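PDB 3V3T: cell division GTPase FtsZ, diverged from Clostridium botulinum C, which belongs to the tubulin/FtsZ family of GTPase-fold proteins, pairing a Rossmann-like GTPase-type domain with a TubZ-like C-terminal domain. Local coordinates for residues A[37-42]-A[49-54]. The protein carries 1 engineered substitution. Numbering follows the deposited sequence.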
ATOM      1  N   THR A  37      -2.766 -16.761  10.582  1.00 52.28           N
ATOM      2  CA  THR A  37      -3.011 -18.156  10.928  1.00 56.07           C
ATOM      3  C   THR A  37      -1.815 -18.757  11.673  1.00 55.36           C
ATOM      4  O   THR A  37      -1.968 -19.700  12.438  1.00 49.31           O
ATOM      5  CB  THR A  37      -3.319 -19.007   9.679  1.00 54.45           C
ATOM      6  OG1 THR A  37      -2.353 -18.730   8.655  1.00 50.53           O
ATOM      7  CG2 THR A  37      -4.701 -18.681   9.143  1.00 55.45           C
ATOM      8  N   SER A  38      -0.628 -18.197  11.458  1.00 56.14           N
ATOM      9  CA  SER A  38       0.593 -18.740  12.056  1.00 57.04           C
ATOM     10  C   SER A  38       0.984 -18.046  13.355  1.00 59.90           C
ATOM     11  O   SER A  38       1.260 -16.842  13.361  1.00 61.66           O
ATOM     12  CB  SER A  38       1.755 -18.636  11.065  1.00 59.99           C
ATOM     13  OG  SER A  38       3.005 -18.688  11.736  1.00 59.73           O
ATOM     14  N   LYS A  39       1.036 -18.805  14.447  1.00 57.76           N
ATOM     15  CA  LYS A  39       1.425 -18.247  15.736  1.00 58.50           C
ATOM     16  C   LYS A  39       2.915 -17.909  15.762  1.00 58.21           C
ATOM     17  O   LYS A  39       3.321 -16.860  16.280  1.00 53.27           O
ATOM     18  CB  LYS A  39       1.064 -19.200  16.880  1.00 73.50           C
ATOM     19  CG  LYS A  39       1.114 -18.542  18.253  1.00 85.08           C
ATOM     20  CD  LYS A  39       0.350 -17.218  18.250  1.00 92.03           C
ATOM     21  CE  LYS A  39       0.647 -16.378  19.493  1.00 98.21           C
ATOM     22  NZ  LYS A  39       0.120 -14.977  19.381  1.00 93.99           N
ATOM     23  N   LYS A  40       3.725 -18.798  15.194  1.00 59.94           N
ATOM     24  CA  LYS A  40       5.156 -18.549  15.041  1.00 56.90           C
ATOM     25  C   LYS A  40       5.413 -17.173  14.420  1.00 61.48           C
ATOM     26  O   LYS A  40       6.231 -16.401  14.929  1.00 67.88           O
ATOM     27  CB  LYS A  40       5.804 -19.649  14.193  1.00 65.60           C
ATOM     28  CG  LYS A  40       5.548 -21.062  14.720  1.00 86.77           C
ATOM     29  CD  LYS A  40       5.085 -22.017  13.615  1.00 96.16           C
ATOM     30  CE  LYS A  40       3.811 -21.522  12.906  1.00 91.24           C
ATOM     31  NZ  LYS A  40       2.575 -21.632  13.739  1.00 87.94           N
ATOM     32  N   ASP A  41       4.704 -16.860  13.333  1.00 54.07           N
ATOM     33  CA  ASP A  41       4.860 -15.565  12.671  1.00 55.54           C
ATOM     34  C   ASP A  41       4.521 -14.392  13.592  1.00 51.68           C
ATOM     35  O   ASP A  41       5.294 -13.438  13.702  1.00 48.54           O
ATOM     36  CB  ASP A  41       4.012 -15.484  11.399  1.00 57.82           C
ATOM     37  CG  ASP A  41       4.582 -16.312  10.255  1.00 63.96           C
ATOM     38  OD1 ASP A  41       5.774 -16.691  10.312  1.00 62.97           O
ATOM     39  OD2 ASP A  41       3.832 -16.571   9.287  1.00 63.77           O
ATOM     40  N   LEU A  42       3.358 -14.459  14.234  1.00 50.43           N
ATOM     41  CA  LEU A  42       2.960 -13.440  15.209  1.00 51.62           C
ATOM     42  C   LEU A  42       3.991 -13.311  16.328  1.00 56.24           C
ATOM     43  O   LEU A  42       4.369 -12.206  16.707  1.00 55.57           O
ATOM     44  CB  LEU A  42       1.590 -13.764  15.808  1.00 45.56           C
ATOM     45  CG  LEU A  42       0.466 -13.767  14.777  1.00 47.45           C
ATOM     46  CD1 LEU A  42      -0.864 -14.106  15.434  1.00 52.46           C
ATOM     47  CD2 LEU A  42       0.404 -12.415  14.088  1.00 46.01           C
ATOM     48  N   LYS A  49       2.258  -4.618  19.153  1.00 51.24           N
ATOM     49  CA  LYS A  49       1.556  -4.401  20.415  1.00 54.88           C
ATOM     50  C   LYS A  49       0.249  -5.192  20.447  1.00 58.87           C
ATOM     51  O   LYS A  49      -0.220  -5.572  21.515  1.00 67.86           O
ATOM     52  CB  LYS A  49       1.272  -2.910  20.654  1.00 57.56           C
ATOM     53  CG  LYS A  49       2.495  -2.058  21.005  1.00 63.58           C
ATOM     54  CD  LYS A  49       2.104  -0.886  21.912  1.00 71.07           C
ATOM     55  CE  LYS A  49       3.067   0.291  21.786  1.00 71.81           C
ATOM     56  NZ  LYS A  49       2.783   1.089  20.553  1.00 73.83           N
ATOM     57  N   HIS A  50      -0.340  -5.435  19.276  1.00 55.00           N
ATOM     58  CA  HIS A  50      -1.607  -6.162  19.200  1.00 51.23           C
ATOM     59  C   HIS A  50      -1.611  -7.209  18.091  1.00 48.50           C
ATOM     60  O   HIS A  50      -1.300  -6.910  16.943  1.00 51.20           O
ATOM     61  CB  HIS A  50      -2.758  -5.181  19.002  1.00 48.70           C
ATOM     62  CG  HIS A  50      -2.723  -4.034  19.958  1.00 64.88           C
ATOM     63  ND1 HIS A  50      -2.221  -2.798  19.617  1.00 70.75           N
ATOM     64  CD2 HIS A  50      -3.098  -3.945  21.257  1.00 71.70           C
ATOM     65  CE1 HIS A  50      -2.299  -1.990  20.661  1.00 73.83           C
ATOM     66  NE2 HIS A  50      -2.826  -2.662  21.668  1.00 75.44           N
ATOM     67  N   THR A  51      -1.968  -8.436  18.445  1.00 50.35           N
ATOM     68  CA  THR A  51      -2.022  -9.533  17.491  1.00 50.51           C
ATOM     69  C   THR A  51      -3.341 -10.286  17.597  1.00 55.30           C
ATOM     70  O   THR A  51      -4.001 -10.280  18.638  1.00 54.15           O
ATOM     71  CB  THR A  51      -0.882 -10.540  17.726  1.00 48.41           C
ATOM     72  OG1 THR A  51      -0.974 -11.067  19.052  1.00 58.28           O
ATOM     73  CG2 THR A  51       0.457  -9.874  17.567  1.00 46.92           C
ATOM     74  N   TYR A  52      -3.727 -10.931  16.505  1.00 57.07           N
ATOM     75  CA  TYR A  52      -4.888 -11.801  16.516  1.00 49.56           C
ATOM     76  C   TYR A  52      -4.587 -13.067  15.741  1.00 54.73           C
ATOM     77  O   TYR A  52      -4.447 -13.046  14.513  1.00 56.38           O
ATOM     78  CB  TYR A  52      -6.110 -11.108  15.912  1.00 52.31           C
ATOM     79  CG  TYR A  52      -7.353 -11.976  15.961  1.00 65.07           C
ATOM     80  CD1 TYR A  52      -8.118 -12.063  17.119  1.00 71.63           C
ATOM     81  CD2 TYR A  52      -7.747 -12.722  14.861  1.00 49.51           C
ATOM     82  CE1 TYR A  52      -9.245 -12.859  17.171  1.00 73.64           C
ATOM     83  CE2 TYR A  52      -8.868 -13.517  14.903  1.00 57.10           C
ATOM     84  CZ  TYR A  52      -9.615 -13.583  16.057  1.00 70.38           C
ATOM     85  OH  TYR A  52     -10.735 -14.380  16.096  1.00 80.16           O
ATOM     86  N   HIS A  53      -4.495 -14.172  16.469  1.00 55.96           N
ATOM     87  CA  HIS A  53      -4.222 -15.470  15.877  1.00 58.99           C
ATOM     88  C   HIS A  53      -5.520 -16.110  15.429  1.00 67.42           C
ATOM     89  O   HIS A  53      -6.471 -16.193  16.203  1.00 68.62           O
ATOM     90  CB  HIS A  53      -3.537 -16.378  16.899  1.00 63.81           C
ATOM     91  CG  HIS A  53      -3.157 -17.720  16.357  1.00 82.23           C
ATOM     92  ND1 HIS A  53      -3.887 -18.861  16.612  1.00 87.36           N
ATOM     93  CD2 HIS A  53      -2.120 -18.106  15.576  1.00 86.14           C
ATOM     94  CE1 HIS A  53      -3.316 -19.891  16.014  1.00 90.27           C
ATOM     95  NE2 HIS A  53      -2.241 -19.459  15.378  1.00 91.68           N
ATOM     96  N   ILE A  54      -5.568 -16.566  14.184  1.00 59.52           N
ATOM     97  CA  ILE A  54      -6.725 -17.328  13.735  1.00 80.13           C
ATOM     98  C   ILE A  54      -6.569 -18.830  14.015  1.00 89.16           C
ATOM     99  O   ILE A  54      -5.651 -19.474  13.505  1.00 92.01           O
ATOM    100  CB  ILE A  54      -7.012 -17.097  12.259  1.00 70.29           C
ATOM    101  CG1 ILE A  54      -7.229 -15.605  12.000  1.00 53.56           C
ATOM    102  CG2 ILE A  54      -8.226 -17.914  11.835  1.00 69.32           C
ATOM    103  CD1 ILE A  54      -7.432 -15.277  10.568  1.00 51.24           C
TER
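In the beta-alpha-beta unit of strand 31-36, helix 39-43 and strand 51-53, an edge strand within this chain, His-53 meets the first turn of the short helix. Its CG stands anti to the backbone N (chi1 -177°), which sends the imidazole toward the helix start, its edge facing Lys-39 N and Ser-38 C. His-53 CD2 comes 3.4 Å from Lys-39 N, and His-53 NE2 lies 3.0 Å from Thr-37 O, which approaches the ring obliquely. A flat, partly polar ring suits a place lined by backbone polar atoms and a lysine's aliphatic chain: Lys-39 CB is 3.6 Å from His-53 CD2, and a bend at chi2 (49°) keeps Lys-39 CD beside that carbon. The ammonium makes a weak, long ion pair with Asp-43. Strand 51-53 runs parallel to strand 31-36 in the Rossmann-like sheet, and hydrophobic Leu-42 packs between helix and strand: Leu-42 CD1 is 3.7 Å from His-53 CA, and the side chain also touches Phe-34. Ser-38 is the N-cap: Ser-38 OG accepts from Asp-41 N (3.0 Å, N-H...O angle 163°), an amide with no helical carbonyl before it. Thr-37 CG2 rests 4.2 Å from CB of buried Ile-54, whose side chain also reaches Ile-78.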